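Local coordinates for protein endo-1,4-b-d-mannanase (Trichoderma reesei, PDB 1QNR) that probably hydrolyses the internal beta-1,4-mannosidic bonds of mannan polysaccharides, as an endo-acting mannanase of glycoside hydrolase family 5, at residues G23-W28 and F274-A279; S40-I45 and D93-S98; R54-N59 and M304-G309. All blocks are in the same frame, centred on the assembly; numbering follows the deposited sequence.

Contact 1 of 3, residues G23-W28 and F274-A279; sequences GTNCYW and FEEYGA
Two backbone carbonyls grip the amide nitrogen of Asn-25: ND2 donates to Glu-275 O at 2.9 Å across the contact and also to Phe-305 O. The setting is the interior of the TIM barrel, where strands 21-25 and 272-277 each pair with strand 300-309 and the asparagine reaches past that intervening strand. The bond to Glu-275 is almost straight, with 176° at the hydrogen, and the carbonyl lies practically in the amide plane. CG of Asn-25 stands beside its own backbone N (chi1 -75°), which directs the amide at strand 272-277. An asparagine suits this place because its other end accepts: OD1 takes a hydrogen bond from Arg-54 NH1, so both ends of the buried amide are used and its flip is fixed. Glu-276 runs past with CG 3.9 Å from Asn-25 ND2, and the amide and carboxylate planes stand 78° apart. Its OE1 bonds Tyr-243 and OE2 bridges to Arg-54; the side chain lies about 3 Å from a glycerol, probably left from crystallisation, and about 5 Å from a bound mannose, consistent with a place in the sugar-binding cleft. The acid of Glu-275 goes to His-241 and Arg-54, while its backbone O receives Asn-25 ND2.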
loop_
_atom_site.group_PDB
_atom_site.type_symbol
_atom_site.label_atom_id
_atom_site.label_comp_id
_atom_site.label_asym_id
_atom_site.label_seq_id
_atom_site.Cartn_x
_atom_site.Cartn_y
_atom_site.Cartn_z
ATOM N N GLY A 23 7.286 -2.617 -8.928
ATOM C CA GLY A 23 7.675 -1.955 -7.661
ATOM C C GLY A 23 7.798 -2.993 -6.513
ATOM O O GLY A 23 7.798 -4.199 -6.781
ATOM N N THR A 24 7.912 -2.498 -5.285
ATOM C CA THR A 24 8.033 -3.416 -4.122
ATOM C C THR A 24 7.429 -2.769 -2.867
ATOM O O THR A 24 7.256 -1.549 -2.818
ATOM C CB THR A 24 9.542 -3.748 -3.862
ATOM O OG1 THR A 24 9.641 -4.774 -2.828
ATOM C CG2 THR A 24 10.340 -2.513 -3.333
ATOM N N ASN A 25 7.118 -3.622 -1.879
ATOM C CA ASN A 25 6.669 -3.150 -0.571
ATOM C C ASN A 25 7.840 -3.058 0.392
ATOM O O ASN A 25 8.687 -3.995 0.458
ATOM C CB ASN A 25 5.641 -4.156 0.078
ATOM C CG ASN A 25 4.300 -4.008 -0.616
ATOM O OD1 ASN A 25 3.414 -3.197 -0.256
ATOM N ND2 ASN A 25 4.049 -4.801 -1.689
ATOM N N CYS A 26 7.967 -1.921 1.088
ATOM C CA CYS A 26 8.995 -1.707 2.128
ATOM C C CYS A 26 8.387 -0.955 3.283
ATOM O O CYS A 26 8.615 0.250 3.522
ATOM C CB CYS A 26 10.194 -0.954 1.523
ATOM S SG CYS A 26 11.578 -0.831 2.780
ATOM N N TYR A 27 7.488 -1.627 4.058
ATOM C CA TYR A 27 6.740 -0.921 5.112
ATOM C C TYR A 27 7.692 -0.247 6.081
ATOM O O TYR A 27 7.397 0.874 6.572
ATOM C CB TYR A 27 5.711 -1.833 5.859
ATOM C CG TYR A 27 6.331 -2.748 6.911
ATOM C CD1 TYR A 27 6.546 -2.258 8.223
ATOM C CD2 TYR A 27 6.675 -4.047 6.605
ATOM C CE1 TYR A 27 7.164 -3.108 9.161
ATOM C CE2 TYR A 27 7.269 -4.899 7.538
ATOM C CZ TYR A 27 7.480 -4.390 8.808
ATOM O OH TYR A 27 8.074 -5.237 9.781
ATOM N N TRP A 28 8.791 -0.957 6.338
ATOM C CA TRP A 28 9.708 -0.647 7.446
ATOM C C TRP A 28 10.673 0.480 7.085
ATOM O O TRP A 28 11.330 1.099 7.971
ATOM C CB TRP A 28 10.473 -1.957 7.807
ATOM C CG TRP A 28 11.066 -2.706 6.631
ATOM C CD1 TRP A 28 10.508 -3.797 6.012
ATOM C CD2 TRP A 28 12.322 -2.444 5.913
ATOM N NE1 TRP A 28 11.328 -4.198 4.925
ATOM C CE2 TRP A 28 12.437 -3.381 4.871
ATOM C CE3 TRP A 28 13.367 -1.476 6.057
ATOM C CZ2 TRP A 28 13.538 -3.487 3.992
ATOM C CZ3 TRP A 28 14.442 -1.543 5.136
ATOM C CH2 TRP A 28 14.498 -2.529 4.136
ATOM N N PHE A 274 -1.489 -4.654 -8.836
ATOM C CA PHE A 274 -1.332 -5.933 -8.109
ATOM C C PHE A 274 -0.360 -5.601 -6.945
ATOM O O PHE A 274 0.877 -5.668 -7.135
ATOM C CB PHE A 274 -0.810 -6.971 -9.088
ATOM C CG PHE A 274 -0.518 -8.373 -8.659
ATOM C CD1 PHE A 274 -1.117 -8.885 -7.499
ATOM C CD2 PHE A 274 0.313 -9.207 -9.412
ATOM C CE1 PHE A 274 -0.868 -10.233 -7.166
ATOM C CE2 PHE A 274 0.592 -10.533 -9.072
ATOM C CZ PHE A 274 -0.039 -11.041 -7.941
ATOM N N GLU A 275 -0.898 -5.116 -5.829
ATOM C CA GLU A 275 -0.134 -4.313 -4.850
ATOM C C GLU A 275 0.611 -5.093 -3.777
ATOM O O GLU A 275 1.553 -4.528 -3.195
ATOM C CB GLU A 275 -1.146 -3.332 -4.195
ATOM C CG GLU A 275 -0.537 -2.358 -3.171
ATOM C CD GLU A 275 -1.586 -1.427 -2.563
ATOM O OE1 GLU A 275 -2.530 -1.903 -1.900
ATOM O OE2 GLU A 275 -1.350 -0.165 -2.709
ATOM N N GLU A 276 0.212 -6.347 -3.504
ATOM C CA GLU A 276 0.970 -7.228 -2.617
ATOM C C GLU A 276 0.819 -8.665 -3.079
ATOM O O GLU A 276 -0.322 -9.020 -3.476
ATOM C CB GLU A 276 0.503 -7.213 -1.147
ATOM C CG GLU A 276 0.598 -5.892 -0.363
ATOM C CD GLU A 276 0.185 -6.051 1.059
ATOM O OE1 GLU A 276 0.035 -7.220 1.559
ATOM O OE2 GLU A 276 -0.062 -5.059 1.798
ATOM N N TYR A 277 1.839 -9.501 -2.950
ATOM C CA TYR A 277 1.665 -10.951 -3.201
ATOM C C TYR A 277 2.865 -11.702 -2.611
ATOM O O TYR A 277 3.977 -11.167 -2.540
ATOM C CB TYR A 277 1.521 -11.270 -4.696
ATOM C CG TYR A 277 2.626 -10.779 -5.594
ATOM C CD1 TYR A 277 3.796 -11.506 -5.888
ATOM C CD2 TYR A 277 2.538 -9.526 -6.252
ATOM C CE1 TYR A 277 4.775 -11.047 -6.743
ATOM C CE2 TYR A 277 3.513 -9.055 -7.107
ATOM C CZ TYR A 277 4.661 -9.794 -7.364
ATOM O OH TYR A 277 5.668 -9.332 -8.216
ATOM N N GLY A 278 2.632 -12.977 -2.273
ATOM C CA GLY A 278 3.774 -13.814 -1.844
ATOM C C GLY A 278 3.313 -15.267 -1.758
ATOM O O GLY A 278 2.126 -15.548 -1.489
ATOM N N ALA A 279 4.287 -16.162 -1.862
ATOM C CA ALA A 279 4.095 -17.622 -1.628
ATOM C C ALA A 279 5.113 -18.047 -0.596
ATOM O O ALA A 279 6.310 -17.799 -0.779
ATOM C CB ALA A 279 4.291 -18.384 -2.943
#

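Contact 2 of 3, residues S40-I45 and D93-S98; sequences STFSHI and DYVVQS
The ring of Phe-42 meets helix 90-102 with Val-95 O at its edge, near the ring plane, 3.6 Å from Phe-42 CE2; Ser-98 OG comes in obliquely, 3.4 Å from Phe-42 CD2. Helices 35-47 and 90-102 belong to the outer layer of the TIM barrel, and this is where they pack side by side. Val-95 and Ser-98, three residues apart, fall on the same side of their helix and together receive the ring. The apolar part of the contact is Val-95 CG1, 3.8 Å from Phe-42 CZ, with the two side chains crossing at about a right angle. Ala-99, His-102, Leu-104 and Cys-29 also touch the phenylalanine, which explains a broad, wholly apolar residue here. Replacing Phe-42 by an alanine is likely to open a gap between the helices and leave Val-95 CG1 without its apolar mate. Serine is small enough to let the helices come close, 7.2 Å between Phe-42 CA and Ser-98 CA, and its buried hydroxyl is satisfied by Asp-39. With chi1 at -175°, Ser-98 OG swings away from its own backbone N toward helix 35-47, where it also lies 3.8 Å from Phe-42 CB.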
loop_
_atom_site.group_PDB
_atom_site.type_symbol
_atom_site.label_atom_id
_atom_site.label_comp_id
_atom_site.label_asym_id
_atom_site.label_seq_id
_atom_site.Cartn_x
_atom_site.Cartn_y
_atom_site.Cartn_z
ATOM N N SER A 40 20.919 3.640 1.390
ATOM C CA SER A 40 21.424 2.420 0.744
ATOM C C SER A 40 20.283 1.553 0.225
ATOM O O SER A 40 20.376 0.972 -0.863
ATOM C CB SER A 40 22.375 1.630 1.674
ATOM O OG SER A 40 21.766 1.271 2.904
ATOM N N THR A 41 19.183 1.464 0.960
ATOM C CA THR A 41 18.045 0.639 0.534
ATOM C C THR A 41 17.427 1.207 -0.760
ATOM O O THR A 41 17.166 0.466 -1.735
ATOM C CB THR A 41 16.996 0.618 1.666
ATOM O OG1 THR A 41 17.617 0.065 2.871
ATOM C CG2 THR A 41 15.786 -0.272 1.295
ATOM N N PHE A 42 17.193 2.543 -0.800
ATOM C CA PHE A 42 16.625 3.135 -2.030
ATOM C C PHE A 42 17.618 3.103 -3.176
ATOM O O PHE A 42 17.174 2.961 -4.365
ATOM C CB PHE A 42 16.089 4.552 -1.728
ATOM C CG PHE A 42 14.729 4.578 -1.090
ATOM C CD1 PHE A 42 14.056 3.454 -0.603
ATOM C CD2 PHE A 42 14.063 5.809 -1.031
ATOM C CE1 PHE A 42 12.737 3.534 -0.076
ATOM C CE2 PHE A 42 12.794 5.894 -0.503
ATOM C CZ PHE A 42 12.120 4.759 -0.020
ATOM N N SER A 43 18.927 3.175 -2.921
ATOM C CA SER A 43 19.893 2.990 -4.028
ATOM C C SER A 43 19.718 1.624 -4.659
ATOM O O SER A 43 19.665 1.416 -5.885
ATOM C CB SER A 43 21.354 3.227 -3.508
ATOM O OG SER A 43 22.293 3.024 -4.612
ATOM N N HIS A 44 19.554 0.548 -3.863
ATOM C CA HIS A 44 19.407 -0.834 -4.365
ATOM C C HIS A 44 18.093 -1.057 -5.113
ATOM O O HIS A 44 18.046 -1.727 -6.159
ATOM C CB HIS A 44 19.473 -1.795 -3.155
ATOM C CG HIS A 44 20.759 -1.726 -2.406
ATOM N ND1 HIS A 44 20.830 -2.224 -1.121
ATOM C CD2 HIS A 44 22.023 -1.266 -2.688
ATOM C CE1 HIS A 44 22.049 -2.044 -0.608
ATOM N NE2 HIS A 44 22.805 -1.463 -1.543
ATOM N N ILE A 45 16.986 -0.480 -4.560
ATOM C CA ILE A 45 15.687 -0.606 -5.289
ATOM C C ILE A 45 15.758 0.127 -6.637
ATOM O O ILE A 45 15.342 -0.445 -7.663
ATOM C CB ILE A 45 14.570 0.003 -4.384
ATOM C CG1 ILE A 45 14.352 -0.898 -3.181
ATOM C CG2 ILE A 45 13.252 0.218 -5.148
ATOM C CD1 ILE A 45 13.375 -0.310 -2.127
ATOM N N ASP A 93 9.738 12.265 6.532
ATOM C CA ASP A 93 10.197 13.341 5.618
ATOM C C ASP A 93 11.474 12.898 4.884
ATOM O O ASP A 93 11.693 13.211 3.698
ATOM C CB ASP A 93 10.554 14.621 6.401
ATOM C CG ASP A 93 9.400 15.345 7.039
ATOM O OD1 ASP A 93 8.226 15.100 6.687
ATOM O OD2 ASP A 93 9.692 16.257 7.877
ATOM N N TYR A 94 12.398 12.193 5.572
ATOM C CA TYR A 94 13.638 11.751 4.926
ATOM C C TYR A 94 13.389 10.730 3.823
ATOM O O TYR A 94 14.064 10.650 2.804
ATOM C CB TYR A 94 14.724 11.312 5.957
ATOM C CG TYR A 94 16.072 11.194 5.209
ATOM C CD1 TYR A 94 16.799 12.354 4.885
ATOM C CD2 TYR A 94 16.550 9.984 4.727
ATOM C CE1 TYR A 94 17.980 12.282 4.152
ATOM C CE2 TYR A 94 17.723 9.916 3.991
ATOM C CZ TYR A 94 18.430 11.059 3.708
ATOM O OH TYR A 94 19.643 11.010 3.006
ATOM N N VAL A 95 12.396 9.802 4.082
ATOM C CA VAL A 95 12.007 8.845 3.044
ATOM C C VAL A 95 11.529 9.550 1.795
ATOM O O VAL A 95 11.916 9.159 0.680
ATOM C CB VAL A 95 10.921 7.872 3.632
ATOM C CG1 VAL A 95 10.385 6.943 2.531
ATOM C CG2 VAL A 95 11.523 7.039 4.741
ATOM N N VAL A 96 10.686 10.578 1.961
ATOM C CA VAL A 96 10.262 11.332 0.750
ATOM C C VAL A 96 11.445 12.097 0.114
ATOM O O VAL A 96 11.557 12.050 -1.127
ATOM C CB VAL A 96 9.154 12.326 1.136
ATOM C CG1 VAL A 96 8.746 13.213 -0.041
ATOM C CG2 VAL A 96 7.938 11.569 1.694
ATOM N N GLN A 97 12.363 12.654 0.905
ATOM C CA GLN A 97 13.572 13.322 0.388
ATOM C C GLN A 97 14.402 12.345 -0.438
ATOM O O GLN A 97 14.864 12.663 -1.550
ATOM C CB GLN A 97 14.385 13.938 1.574
ATOM C CG GLN A 97 15.688 14.578 1.059
ATOM C CD GLN A 97 16.688 15.040 2.069
ATOM O OE1 GLN A 97 17.938 15.217 1.744
ATOM N NE2 GLN A 97 16.334 15.319 3.286
ATOM N N SER A 98 14.613 11.114 0.079
ATOM C CA SER A 98 15.427 10.080 -0.622
ATOM C C SER A 98 14.735 9.599 -1.872
ATOM O O SER A 98 15.356 9.298 -2.930
ATOM C CB SER A 98 15.710 8.936 0.403
ATOM O OG SER A 98 16.590 7.989 -0.231
#

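Contact 3 of 3, residues R54-N59 and M304-G309; sequences RVWGFN and MFWQWG
At the C-terminal mouth of the barrel, where family 5 enzymes bind their polysaccharide, the loop after strand 52-54 meets strand 300-309 through two tryptophans and, deeper in, through Arg-54 and Met-304. Trp-56 CH2 comes within 3.9 Å of Trp-306 CZ3, the benzo ends of the two indoles meeting. From the standpoint of Trp-306, Trp-56 arrives at the edge, near the ring plane; with planes 42° apart and six-membered centroids 5.9 Å apart, the two form an oblique aromatic pair. Trp-306 carries CG anti to its backbone N (chi1 -178°), which extends the indole across toward Trp-56, while its NE1 binds Asp-321. The peptide bond from Trp-306 to Gln-307 is cis, a non-proline cis link at the break in strand 300-309, as found at the end of the eighth barrel strand in many relatives. Trp-56 NE1 hydrogen-bonds a glycerol, consistent with an indole lining the substrate cleft. Beside this pair, Arg-54 NH1 lies at the edge of Trp-306, and Trp-56 CZ3 sits 3.6 Å above the plane of the Arg-54 guanidinium. Salt bridges from NE to Glu-165 and Glu-275, with an NH2 bond to Asn-168, hold the planar group; an arginine can serve so many partners at once. Deeper down, the flexible Met-304 fills the space beside strand 21-25: its chain bends at SD (chi3 70°) and sets CE 3.7 Å from Arg-54 N and 3.8 Å from Arg-54 CB.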
loop_
_atom_site.group_PDB
_atom_site.type_symbol
_atom_site.label_atom_id
_atom_site.label_comp_id
_atom_site.label_asym_id
_atom_site.label_seq_id
_atom_site.Cartn_x
_atom_site.Cartn_y
_atom_site.Cartn_z
ATOM N N ARG A 54 6.097 0.971 -1.717
ATOM C CA ARG A 54 4.941 1.176 -0.783
ATOM C C ARG A 54 5.492 1.202 0.638
ATOM O O ARG A 54 6.182 0.238 1.068
ATOM C CB ARG A 54 3.888 0.106 -1.076
ATOM C CG ARG A 54 2.612 0.308 -0.191
ATOM C CD ARG A 54 1.448 -0.447 -0.886
ATOM N NE ARG A 54 0.228 -0.523 -0.032
ATOM C CZ ARG A 54 -0.046 -1.555 0.804
ATOM N NH1 ARG A 54 0.840 -2.551 0.978
ATOM N NH2 ARG A 54 -1.246 -1.560 1.398
ATOM N N VAL A 55 5.241 2.292 1.392
ATOM C CA VAL A 55 5.826 2.477 2.792
ATOM C C VAL A 55 4.672 2.790 3.730
ATOM O O VAL A 55 3.664 3.412 3.294
ATOM C CB VAL A 55 6.909 3.595 2.777
ATOM C CG1 VAL A 55 8.025 3.252 1.765
ATOM C CG2 VAL A 55 6.347 4.997 2.490
ATOM N N TRP A 56 4.805 2.465 5.038
ATOM C CA TRP A 56 3.670 2.858 5.959
ATOM C C TRP A 56 3.666 4.363 6.214
ATOM O O TRP A 56 4.677 4.999 6.544
ATOM C CB TRP A 56 3.768 2.103 7.295
ATOM C CG TRP A 56 3.320 0.645 7.250
ATOM C CD1 TRP A 56 3.402 -0.162 8.361
ATOM C CD2 TRP A 56 2.702 -0.144 6.200
ATOM N NE1 TRP A 56 2.824 -1.383 8.075
ATOM C CE2 TRP A 56 2.418 -1.413 6.763
ATOM C CE3 TRP A 56 2.385 0.106 4.832
ATOM C CZ2 TRP A 56 1.773 -2.453 6.053
ATOM C CZ3 TRP A 56 1.759 -0.974 4.136
ATOM C CH2 TRP A 56 1.455 -2.263 4.712
ATOM N N GLY A 57 2.456 4.966 6.177
ATOM C CA GLY A 57 2.306 6.391 6.550
ATOM C C GLY A 57 1.704 6.581 7.924
ATOM O O GLY A 57 1.271 7.733 8.243
ATOM N N PHE A 58 1.758 5.550 8.773
ATOM C CA PHE A 58 1.205 5.535 10.105
ATOM C C PHE A 58 2.146 4.814 11.078
ATOM O O PHE A 58 2.960 3.976 10.690
ATOM C CB PHE A 58 -0.184 4.758 10.129
ATOM C CG PHE A 58 -0.112 3.347 9.521
ATOM C CD1 PHE A 58 0.333 2.258 10.328
ATOM C CD2 PHE A 58 -0.436 3.110 8.198
ATOM C CE1 PHE A 58 0.426 0.993 9.750
ATOM C CE2 PHE A 58 -0.372 1.827 7.622
ATOM C CZ PHE A 58 0.071 0.768 8.414
ATOM N N ASN A 59 1.967 5.211 12.370
ATOM C CA ASN A 59 2.613 4.477 13.486
ATOM C C ASN A 59 1.907 5.006 14.741
ATOM O O ASN A 59 2.229 6.049 15.348
ATOM C CB ASN A 59 4.161 4.736 13.494
ATOM C CG ASN A 59 4.869 3.817 14.474
ATOM O OD1 ASN A 59 4.325 3.489 15.531
ATOM N ND2 ASN A 59 6.114 3.376 14.196
ATOM N N MET A 304 3.639 -5.184 -7.394
ATOM C CA MET A 304 4.604 -4.921 -6.280
ATOM C C MET A 304 4.615 -6.119 -5.374
ATOM O O MET A 304 3.653 -6.399 -4.611
ATOM C CB MET A 304 4.140 -3.662 -5.479
ATOM C CG MET A 304 3.942 -2.471 -6.444
ATOM S SD MET A 304 3.207 -0.970 -5.751
ATOM C CE MET A 304 4.551 -0.471 -4.731
ATOM N N PHE A 305 5.720 -6.882 -5.350
ATOM C CA PHE A 305 5.804 -8.043 -4.464
ATOM C C PHE A 305 5.901 -7.624 -2.993
ATOM O O PHE A 305 6.410 -6.530 -2.654
ATOM C CB PHE A 305 6.984 -8.971 -4.841
ATOM C CG PHE A 305 8.384 -8.365 -4.732
ATOM C CD1 PHE A 305 8.925 -7.591 -5.745
ATOM C CD2 PHE A 305 9.107 -8.508 -3.543
ATOM C CE1 PHE A 305 10.235 -7.112 -5.650
ATOM C CE2 PHE A 305 10.427 -7.973 -3.452
ATOM C CZ PHE A 305 10.959 -7.241 -4.483
ATOM N N TRP A 306 5.405 -8.525 -2.100
ATOM C CA TRP A 306 5.648 -8.394 -0.656
ATOM C C TRP A 306 6.738 -9.378 -0.285
ATOM O O TRP A 306 6.493 -10.631 -0.441
ATOM C CB TRP A 306 4.326 -8.676 0.149
ATOM C CG TRP A 306 4.582 -8.500 1.635
ATOM C CD1 TRP A 306 5.113 -9.422 2.504
ATOM C CD2 TRP A 306 4.297 -7.330 2.436
ATOM N NE1 TRP A 306 5.207 -8.889 3.774
ATOM C CE2 TRP A 306 4.688 -7.590 3.771
ATOM C CE3 TRP A 306 3.720 -6.079 2.132
ATOM C CZ2 TRP A 306 4.585 -6.672 4.792
ATOM C CZ3 TRP A 306 3.534 -5.156 3.192
ATOM C CH2 TRP A 306 3.974 -5.427 4.509
ATOM N N GLN A 307 7.990 -9.009 0.078
ATOM C CA GLN A 307 8.395 -7.622 0.335
ATOM C C GLN A 307 9.925 -7.534 0.191
ATOM O O GLN A 307 10.645 -8.557 0.182
ATOM C CB GLN A 307 8.048 -7.196 1.778
ATOM C CG GLN A 307 8.751 -8.042 2.901
ATOM C CD GLN A 307 8.572 -7.435 4.302
ATOM O OE1 GLN A 307 8.490 -6.240 4.547
ATOM N NE2 GLN A 307 8.553 -8.334 5.343
ATOM N N TRP A 308 10.442 -6.277 0.069
ATOM C CA TRP A 308 11.894 -6.078 0.045
ATOM C C TRP A 308 12.577 -6.418 1.364
ATOM O O TRP A 308 12.041 -6.066 2.427
ATOM C CB TRP A 308 12.129 -4.543 -0.252
ATOM C CG TRP A 308 13.550 -4.178 -0.670
ATOM C CD1 TRP A 308 14.554 -3.723 0.108
ATOM C CD2 TRP A 308 14.077 -4.401 -1.995
ATOM N NE1 TRP A 308 15.709 -3.536 -0.687
ATOM C CE2 TRP A 308 15.436 -4.010 -1.981
ATOM C CE3 TRP A 308 13.485 -4.849 -3.209
ATOM C CZ2 TRP A 308 16.270 -4.042 -3.127
ATOM C CZ3 TRP A 308 14.320 -4.886 -4.350
ATOM C CH2 TRP A 308 15.708 -4.495 -4.284
ATOM N N GLY A 309 13.746 -7.072 1.277
ATOM C CA GLY A 309 14.635 -7.238 2.462
ATOM C C GLY A 309 16.020 -6.671 2.099
ATOM O O GLY A 309 16.408 -6.773 0.933
#

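All three contacts lie in one TIM barrel. Contacts 1 and 3 are 6 Å apart between centres and share its parallel sheet: strand 300-309 neighbours both strands of contact 1, and Arg-54 joins the two by its salt bridge to Glu-276. Contact 2 belongs to the outer helical layer, with its centre 16 Å from that of contact 1 and 13 Å from that of contact 3. Helix 35-47 follows strand 21-25, so contact 2 is nested within contact 1 along the chain, whereas contact 3 crosses both. Trp-308 packs on Ile-45, joining helix 35-47 to the sheet. Contacts 1 and 3 thus tie early strands to late ones around the closure of the barrel, beside what is probably the sugar-binding cleft.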